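Local coordinates for protein tRNA (cytosine(72)-C(5))-methyltransferase (Pyrococcus horikoshii, PDB 5ZVE) that transfers a methyl group from S-adenosyl-L-methionine to the C5 position of cytosine 72 in several tRNAs, at residues Q362-H367 with F374-L379; K269-A274 with V319-T324; M204-G209 with I225-K230. All coordinates share one frame; numbering follows the deposited sequence.

Interaction 1. Residues Q362-H367 with F374-L379; sequences QRFYPH and FFIAKL
Gln362, Arg363 and Phe364 pair with Ile376, Phe375 and Phe374 as antiparallel strands in the sheet of the class I-like methyltransferase domain. Two hydrogen-bonded pairs flank one non-hydrogen-bonded pair. At Gln362 and Ile376 both bonds are 2.9 Å, from Gln362 N to Ile376 O and from Ile376 N to Gln362 O. The first is nearly straight. At the other end Phe364 N reaches Phe374 O at 3.0 Å, and Phe374 N returns to Phe364 O at 3.1 Å. Between these pairs, the backbone of Arg363 bonds Ser353 and that of Phe375 bonds Thr322.

The polar side chains find their partners elsewhere. The extended Gln362 gives NE2 to Gln347 and Ile349, and its OE1 accepts from the backbone of Ile351 and Gly352. Arg363 NE forms a salt bridge with Glu331, and NH2 bonds Leu325 O. Across the contact Arg363 CG comes to the edge of the Phe375 ring, 3.6 Å from CD1. The guanidinium plane is turned 63° from that ring.

Gln362 shares its face with three apolar side chains. Phe364 and Phe374 meet through their CB atoms, 3.8 Å apart, and the Phe374 ring leads away, to about 4 Å from the side chains of Lys211 in the cofactor site and Cys323, the predicted nucleophile. Phe364 CG stands anti to the carbonyl carbon (chi1 -70°), which brings the ring edge at CE1 to Ile376 CD1, 3.8 Å away.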
# COMPACT_ATOMS: atom_id res chain seq x y z
N GLN A 362 -10.81 10.40 8.22
CA GLN A 362 -10.16 9.38 9.03
C GLN A 362 -8.70 9.20 8.63
O GLN A 362 -8.39 8.90 7.48
CB GLN A 362 -10.92 8.05 8.89
CG GLN A 362 -10.41 6.96 9.81
CD GLN A 362 -11.25 5.70 9.76
OE1 GLN A 362 -11.06 4.79 10.55
NE2 GLN A 362 -12.18 5.64 8.81
N ARG A 363 -7.81 9.38 9.60
CA ARG A 363 -6.39 9.20 9.36
C ARG A 363 -5.85 7.96 10.05
O ARG A 363 -6.32 7.58 11.12
CB ARG A 363 -5.59 10.42 9.82
CG ARG A 363 -5.33 11.46 8.73
CD ARG A 363 -4.56 12.64 9.29
NE ARG A 363 -4.17 13.60 8.27
CZ ARG A 363 -2.96 13.64 7.71
NH1 ARG A 363 -2.03 12.76 8.07
NH2 ARG A 363 -2.68 14.55 6.79
N PHE A 364 -4.86 7.34 9.42
CA PHE A 364 -4.13 6.24 10.01
C PHE A 364 -2.67 6.61 10.18
O PHE A 364 -2.08 7.25 9.30
CB PHE A 364 -4.28 4.97 9.16
CG PHE A 364 -5.66 4.38 9.18
CD1 PHE A 364 -6.61 4.79 8.26
CD2 PHE A 364 -6.00 3.41 10.11
CE1 PHE A 364 -7.89 4.24 8.27
CE2 PHE A 364 -7.28 2.86 10.13
CZ PHE A 364 -8.22 3.27 9.20
N TYR A 365 -2.11 6.26 11.33
CA TYR A 365 -0.71 6.53 11.63
C TYR A 365 0.00 5.23 11.96
O TYR A 365 -0.58 4.34 12.58
CB TYR A 365 -0.59 7.49 12.81
CG TYR A 365 -1.13 8.88 12.53
CD1 TYR A 365 -0.36 9.82 11.87
CD2 TYR A 365 -2.40 9.25 12.95
CE1 TYR A 365 -0.84 11.09 11.62
CE2 TYR A 365 -2.90 10.52 12.70
CZ TYR A 365 -2.11 11.43 12.04
OH TYR A 365 -2.58 12.70 11.79
N PRO A 366 1.27 5.10 11.54
CA PRO A 366 2.02 3.86 11.78
C PRO A 366 2.24 3.55 13.26
O PRO A 366 2.19 2.38 13.66
CB PRO A 366 3.36 4.11 11.07
CG PRO A 366 3.49 5.59 10.98
CD PRO A 366 2.08 6.10 10.83
N HIS A 367 2.48 4.57 14.08
CA HIS A 367 2.77 4.36 15.49
C HIS A 367 1.51 4.14 16.31
O HIS A 367 1.56 3.54 17.38
CB HIS A 367 3.58 5.53 16.05
CG HIS A 367 2.84 6.83 16.08
ND1 HIS A 367 2.27 7.39 14.95
CD2 HIS A 367 2.58 7.70 17.09
CE1 HIS A 367 1.69 8.53 15.27
NE2 HIS A 367 1.86 8.74 16.56
N PHE A 374 -2.06 6.89 6.21
CA PHE A 374 -3.19 6.81 5.30
C PHE A 374 -4.22 7.89 5.60
O PHE A 374 -4.22 8.48 6.67
CB PHE A 374 -3.83 5.43 5.38
CG PHE A 374 -4.42 4.95 4.08
CD1 PHE A 374 -3.62 4.31 3.15
CD2 PHE A 374 -5.77 5.11 3.81
CE1 PHE A 374 -4.15 3.85 1.96
CE2 PHE A 374 -6.30 4.65 2.62
CZ PHE A 374 -5.49 4.02 1.70
N PHE A 375 -5.10 8.12 4.63
CA PHE A 375 -6.11 9.16 4.77
C PHE A 375 -7.37 8.78 4.01
O PHE A 375 -7.29 8.31 2.88
CB PHE A 375 -5.55 10.50 4.26
CG PHE A 375 -6.54 11.63 4.33
CD1 PHE A 375 -6.74 12.31 5.52
CD2 PHE A 375 -7.26 12.01 3.21
CE1 PHE A 375 -7.65 13.35 5.59
CE2 PHE A 375 -8.17 13.05 3.27
CZ PHE A 375 -8.37 13.72 4.46
N ILE A 376 -8.52 8.98 4.63
CA ILE A 376 -9.80 8.65 4.01
C ILE A 376 -10.83 9.75 4.25
O ILE A 376 -11.10 10.13 5.39
CB ILE A 376 -10.40 7.33 4.56
CG1 ILE A 376 -9.37 6.19 4.53
CG2 ILE A 376 -11.65 6.94 3.78
CD1 ILE A 376 -9.92 4.87 5.11
N ALA A 377 -11.40 10.26 3.16
CA ALA A 377 -12.49 11.23 3.25
C ALA A 377 -13.72 10.71 2.51
O ALA A 377 -13.61 10.21 1.40
CB ALA A 377 -12.06 12.58 2.69
N LYS A 378 -14.89 10.85 3.13
CA LYS A 378 -16.14 10.45 2.49
C LYS A 378 -17.06 11.64 2.33
O LYS A 378 -17.42 12.29 3.32
CB LYS A 378 -16.85 9.37 3.29
CG LYS A 378 -18.16 8.92 2.67
CD LYS A 378 -19.04 8.21 3.68
CE LYS A 378 -20.25 7.60 3.01
NZ LYS A 378 -21.18 7.01 4.00
N LEU A 379 -17.46 11.93 1.10
CA LEU A 379 -18.26 13.12 0.83
C LEU A 379 -19.55 12.86 0.06
O LEU A 379 -19.65 11.94 -0.74
CB LEU A 379 -17.46 14.15 0.05
CG LEU A 379 -16.21 14.76 0.68
CD1 LEU A 379 -15.97 16.09 0.06
CD2 LEU A 379 -16.37 14.92 2.14

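Interaction 2. Residues K269-A274 with V319-T324. With SAH (S-adenosyl-L-homocysteine), chain C.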
# COMPACT_ATOMS: atom_id res chain seq x y z
N LYS A 269 -21.55 6.55 -7.11
CA LYS A 269 -20.42 6.33 -6.22
C LYS A 269 -19.12 6.46 -6.99
O LYS A 269 -18.92 5.83 -8.03
CB LYS A 269 -20.50 4.95 -5.56
CG LYS A 269 -21.78 4.72 -4.77
CD LYS A 269 -21.74 5.46 -3.44
CE LYS A 269 -23.07 5.36 -2.72
NZ LYS A 269 -23.52 3.96 -2.55
N ILE A 270 -18.22 7.28 -6.46
CA ILE A 270 -16.89 7.38 -7.04
C ILE A 270 -15.83 7.14 -5.98
O ILE A 270 -15.84 7.76 -4.92
CB ILE A 270 -16.67 8.75 -7.70
CG1 ILE A 270 -17.51 8.88 -8.97
CG2 ILE A 270 -15.21 8.93 -8.02
CD1 ILE A 270 -17.28 10.18 -9.72
N LEU A 271 -14.91 6.23 -6.28
CA LEU A 271 -13.71 6.07 -5.47
C LEU A 271 -12.52 6.76 -6.12
O LEU A 271 -12.21 6.52 -7.29
CB LEU A 271 -13.39 4.59 -5.26
CG LEU A 271 -12.03 4.36 -4.60
CD1 LEU A 271 -12.00 4.96 -3.21
CD2 LEU A 271 -11.69 2.88 -4.55
N LEU A 272 -11.87 7.63 -5.35
CA LEU A 272 -10.66 8.28 -5.82
C LEU A 272 -9.51 7.94 -4.89
O LEU A 272 -9.22 8.66 -3.93
CB LEU A 272 -10.86 9.80 -5.93
CG LEU A 272 -9.67 10.65 -6.38
CD1 LEU A 272 -9.04 10.08 -7.64
CD2 LEU A 272 -10.11 12.09 -6.61
N ASP A 273 -8.86 6.81 -5.17
CA ASP A 273 -7.67 6.41 -4.44
C ASP A 273 -6.50 7.02 -5.19
O ASP A 273 -5.88 6.38 -6.04
CB ASP A 273 -7.58 4.89 -4.36
CG ASP A 273 -6.41 4.42 -3.52
OD1 ASP A 273 -6.09 5.08 -2.51
OD2 ASP A 273 -5.81 3.38 -3.88
N ALA A 274 -6.19 8.26 -4.86
CA ALA A 274 -5.45 9.13 -5.76
C ALA A 274 -3.95 8.89 -5.74
O ALA A 274 -3.38 8.53 -4.70
CB ALA A 274 -5.74 10.59 -5.42
N VAL A 319 -15.53 8.91 -2.31
CA VAL A 319 -14.55 8.53 -1.31
C VAL A 319 -13.16 8.85 -1.85
O VAL A 319 -12.75 8.34 -2.90
CB VAL A 319 -14.65 7.05 -0.91
CG1 VAL A 319 -13.37 6.59 -0.24
CG2 VAL A 319 -15.84 6.83 0.01
N TYR A 320 -12.46 9.71 -1.13
CA TYR A 320 -11.11 10.12 -1.47
C TYR A 320 -10.12 9.50 -0.49
O TYR A 320 -10.30 9.62 0.72
CB TYR A 320 -11.01 11.64 -1.47
CG TYR A 320 -9.65 12.23 -1.75
CD1 TYR A 320 -9.20 12.43 -3.06
CD2 TYR A 320 -8.82 12.64 -0.71
CE1 TYR A 320 -7.96 12.99 -3.32
CE2 TYR A 320 -7.58 13.21 -0.96
CZ TYR A 320 -7.16 13.38 -2.27
OH TYR A 320 -5.92 13.95 -2.53
N SER A 321 -9.10 8.83 -1.01
CA SER A 321 -8.08 8.25 -0.14
C SER A 321 -6.68 8.44 -0.69
O SER A 321 -6.47 8.46 -1.91
CB SER A 321 -8.36 6.76 0.10
OG SER A 321 -8.27 6.00 -1.09
N THR A 322 -5.71 8.57 0.21
CA THR A 322 -4.30 8.58 -0.15
C THR A 322 -3.50 7.75 0.83
O THR A 322 -3.94 7.51 1.96
CB THR A 322 -3.71 10.01 -0.18
OG1 THR A 322 -3.52 10.47 1.17
CG2 THR A 322 -4.63 10.99 -0.92
N CYS A 323 -2.31 7.32 0.41
CA CYS A 323 -1.35 6.70 1.31
C CYS A 323 -0.24 7.70 1.63
O CYS A 323 0.94 7.37 1.60
CB CYS A 323 -0.77 5.42 0.70
SG CYS A 323 0.14 5.64 -0.85
N THR A 324 -0.64 8.93 1.95
CA THR A 324 0.32 9.97 2.27
C THR A 324 -0.09 10.72 3.53
O THR A 324 -1.25 10.70 3.93
CB THR A 324 0.49 10.96 1.11
OG1 THR A 324 1.73 11.67 1.25
CG2 THR A 324 -0.66 11.96 1.07
N SAH C . -6.43 2.17 -6.19
CA SAH C . -5.38 1.23 -6.59
CB SAH C . -4.00 1.88 -6.54
CG SAH C . -3.92 3.34 -7.00
SD SAH C . -2.20 3.84 -7.28
C SAH C . -5.41 -0.07 -5.79
O SAH C . -6.07 -0.17 -4.75
OXT SAH C . -4.77 -1.06 -6.15
C5' SAH C . -2.65 5.29 -8.27
C4' SAH C . -2.92 4.99 -9.74
O4' SAH C . -3.28 6.18 -10.41
C3' SAH C . -1.72 4.43 -10.50
O3' SAH C . -2.02 3.12 -10.93
C2' SAH C . -1.56 5.31 -11.72
O2' SAH C . -1.44 4.52 -12.88
C1' SAH C . -2.86 6.08 -11.76
N9 SAH C . -2.76 7.42 -12.40
C8 SAH C . -1.78 8.36 -12.25
N7 SAH C . -2.10 9.44 -13.01
C5 SAH C . -3.26 9.19 -13.64
C6 SAH C . -4.04 9.93 -14.53
N6 SAH C . -3.66 11.14 -14.92
N1 SAH C . -5.21 9.39 -15.01
C2 SAH C . -5.62 8.13 -14.62
N3 SAH C . -4.84 7.40 -13.74
C4 SAH C . -3.69 7.92 -13.26
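Backbone bonds join Ile270, Leu272 and Ala274 to Val319 and Ser321, pairing two parallel strands of the Rossmann-like methyltransferase sheet. Val319 N bonds Ile270 O, and Leu272 N meets Val319 O at 2.7 Å. Ser321 N then bonds Leu272 O, and Ala274 N bonds Ser321 O.

The apolar contacts lie on both faces. Leu271 CD1 touches Val319 CG1 at 3.7 Å. On the other face, Leu272 and Tyr320 run alongside each other, and Leu272 CD2 meets the ring edge at Tyr320 CD1, also 3.7 Å away. Ala274 CB packs near CE1 of the same ring. Tyr320 OH bonds Glu329 O.

The polar side-chain contact is Ser321 OG giving its proton to Asp273 OD1 at 2.8 Å, from above the carboxylate plane. Asp273 belongs to the S-adenosyl-L-methionine site. With CG anti to the backbone N (chi1 -176°), it sends its other oxygen, OD2, to the SAH amino nitrogen N at 2.7 Å. OD2 also forms a salt bridge with Lys211. An asparagine here would probably leave Lys211 and the SAH amino group without the negative charge that pairs with them. The carboxylate thus divides its work: one oxygen is held by the neighbouring strand, the other faces two groups that are probably positive.

Interaction 3. Residues M204-G209 with I225-K230; sequences MAAAPG and IIAIDK. With SAH (S-adenosyl-L-homocysteine), chain C.
Ala206 and Ala207 of the loop after strand 201-203 bond to the end of strand 225-229, a buried contact of loop and strand that borders the SAH pocket. Ala206 N donates to Ile228 O at 2.8 Å, nearly in line with the carbonyl bond. Ala207 N donates to Asp229 OD2 at 3.1 Å, coming from above the carboxylate plane. The methyl groups of Ala206 and Ala207 both point toward the strand. Apolar packing accompanies the bonds where Ala206 CB meets Ala227 CB at 3.6 Å. Ala207 CB instead lies beside the carboxylate that its own N-H binds, 3.3 Å from Asp229 OD2. Ile228 lies against Met204, its CB close to the Met204 backbone.

The loop is the glycine-rich turn of a class I methyltransferase, running from the first strand of the Rossmann-like core to helix 210-218. Asp229, at the end of the next strand, is the acidic residue that holds the ribose. Its CG stands anti to the backbone N (chi1 -152°), which carries the carboxylate to the sugar. SAH O2' bonds OD1; the modelled 2.5 Å is unusually close and its exact length is doubtful. Ser231 N also bonds OD1. SAH O3' lies near both Asp229 OD2 and Ala207 O. At the amino acid end of the ligand, the SAH amino nitrogen N donates to Ala205 O at 3.0 Å. Gly209 N makes a weak bond to the carboxylate oxygen OXT of SAH.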
# COMPACT_ATOMS: atom_id res chain seq x y z
N MET A 204 -11.51 5.68 -10.39
CA MET A 204 -10.87 6.46 -11.45
C MET A 204 -9.35 6.41 -11.41
O MET A 204 -8.68 6.98 -12.27
CB MET A 204 -11.31 7.93 -11.40
CG MET A 204 -11.25 8.59 -10.04
SD MET A 204 -11.81 10.32 -10.14
CE MET A 204 -13.46 10.07 -10.70
N ALA A 205 -8.80 5.72 -10.42
CA ALA A 205 -7.38 5.40 -10.39
C ALA A 205 -7.25 4.02 -9.79
O ALA A 205 -6.88 3.87 -8.62
CB ALA A 205 -6.61 6.43 -9.59
N ALA A 206 -7.55 3.01 -10.59
CA ALA A 206 -7.96 1.71 -10.06
C ALA A 206 -6.86 0.66 -10.02
O ALA A 206 -6.91 -0.23 -9.17
CB ALA A 206 -9.14 1.19 -10.86
N ALA A 207 -5.88 0.75 -10.91
CA ALA A 207 -4.87 -0.30 -11.03
C ALA A 207 -3.88 -0.25 -9.87
O ALA A 207 -3.54 0.84 -9.40
CB ALA A 207 -4.14 -0.20 -12.36
N PRO A 208 -3.38 -1.42 -9.41
CA PRO A 208 -3.61 -2.77 -9.95
C PRO A 208 -4.95 -3.42 -9.58
O PRO A 208 -5.18 -4.58 -9.94
CB PRO A 208 -2.46 -3.58 -9.34
CG PRO A 208 -2.18 -2.90 -8.05
CD PRO A 208 -2.40 -1.43 -8.31
N GLY A 209 -5.83 -2.70 -8.88
CA GLY A 209 -7.19 -3.19 -8.68
C GLY A 209 -7.49 -3.73 -7.29
O GLY A 209 -8.44 -4.49 -7.11
N ILE A 225 -18.67 -2.31 -12.27
CA ILE A 225 -17.70 -1.35 -11.78
C ILE A 225 -16.86 -0.85 -12.94
O ILE A 225 -16.28 -1.63 -13.69
CB ILE A 225 -16.78 -1.95 -10.71
CG1 ILE A 225 -17.59 -2.61 -9.60
CG2 ILE A 225 -15.84 -0.88 -10.16
CD1 ILE A 225 -16.75 -3.47 -8.67
N ILE A 226 -16.81 0.47 -13.10
CA ILE A 226 -15.96 1.06 -14.11
C ILE A 226 -14.63 1.43 -13.49
O ILE A 226 -14.57 2.22 -12.55
CB ILE A 226 -16.60 2.31 -14.73
CG1 ILE A 226 -17.91 1.93 -15.42
CG2 ILE A 226 -15.64 2.97 -15.71
CD1 ILE A 226 -18.77 3.09 -15.75
N ALA A 227 -13.56 0.84 -14.02
CA ALA A 227 -12.23 1.03 -13.45
C ALA A 227 -11.29 1.72 -14.42
O ALA A 227 -11.04 1.22 -15.52
CB ALA A 227 -11.65 -0.31 -13.02
N ILE A 228 -10.78 2.87 -14.00
CA ILE A 228 -9.97 3.71 -14.87
C ILE A 228 -8.51 3.72 -14.43
O ILE A 228 -8.22 3.80 -13.24
CB ILE A 228 -10.49 5.16 -14.88
CG1 ILE A 228 -11.96 5.19 -15.32
CG2 ILE A 228 -9.63 6.05 -15.76
CD1 ILE A 228 -12.59 6.54 -15.19
N ASP A 229 -7.60 3.66 -15.39
CA ASP A 229 -6.19 3.92 -15.12
C ASP A 229 -5.48 4.36 -16.40
O ASP A 229 -5.87 3.97 -17.49
CB ASP A 229 -5.49 2.71 -14.53
CG ASP A 229 -4.33 3.09 -13.64
OD1 ASP A 229 -3.24 3.40 -14.18
OD2 ASP A 229 -4.49 3.09 -12.40
N LYS A 230 -4.45 5.18 -16.25
CA LYS A 230 -3.70 5.68 -17.39
C LYS A 230 -2.63 4.69 -17.85
O LYS A 230 -2.26 4.67 -19.03
CB LYS A 230 -3.04 7.02 -17.05
CG LYS A 230 -2.46 7.75 -18.26
CD LYS A 230 -1.71 9.00 -17.85
CE LYS A 230 -0.49 8.66 -17.00
NZ LYS A 230 0.37 9.85 -16.73
N SAH C . -6.43 2.17 -6.19
CA SAH C . -5.38 1.23 -6.59
CB SAH C . -4.00 1.88 -6.54
CG SAH C . -3.92 3.34 -7.00
SD SAH C . -2.20 3.84 -7.28
C SAH C . -5.41 -0.07 -5.79
O SAH C . -6.07 -0.17 -4.75
OXT SAH C . -4.77 -1.06 -6.15
C5' SAH C . -2.65 5.29 -8.27
C4' SAH C . -2.92 4.99 -9.74
O4' SAH C . -3.28 6.18 -10.41
C3' SAH C . -1.72 4.43 -10.50
O3' SAH C . -2.02 3.12 -10.93
C2' SAH C . -1.56 5.31 -11.72
O2' SAH C . -1.44 4.52 -12.88
C1' SAH C . -2.86 6.08 -11.76
N9 SAH C . -2.76 7.42 -12.40
C8 SAH C . -1.78 8.36 -12.25
N7 SAH C . -2.10 9.44 -13.01
C5 SAH C . -3.26 9.19 -13.64
C6 SAH C . -4.04 9.93 -14.53
N6 SAH C . -3.66 11.14 -14.92
N1 SAH C . -5.21 9.39 -15.01
C2 SAH C . -5.62 8.13 -14.62
N3 SAH C . -4.84 7.40 -13.74
C4 SAH C . -3.69 7.92 -13.26

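How the interactions relate
From the N terminus, interaction 3 comes first. It closes a 15-residue excursion through helix 210-218, tying the loop after strand 201-203 to strand 225-229. Interaction 2 follows, joining 269-274 to 319-324 across 44 residues that include helix 291-310. Interaction 1 comes last and closes the short connection, with helix 366-369, between its two strands. The three are in series, with no nesting or crossing, and all reach one sheet. In it strand 201-203 lies between strands 225-229 and 267-273. Interactions 2 and 3 touch where Leu271 O probably accepts from Met204 N, and both meet SAH. Strand 374-381 runs antiparallel beside strand 316-322, with a probable bond from Ala377 N to Tyr320 O. Interactions 1 and 3 do not touch.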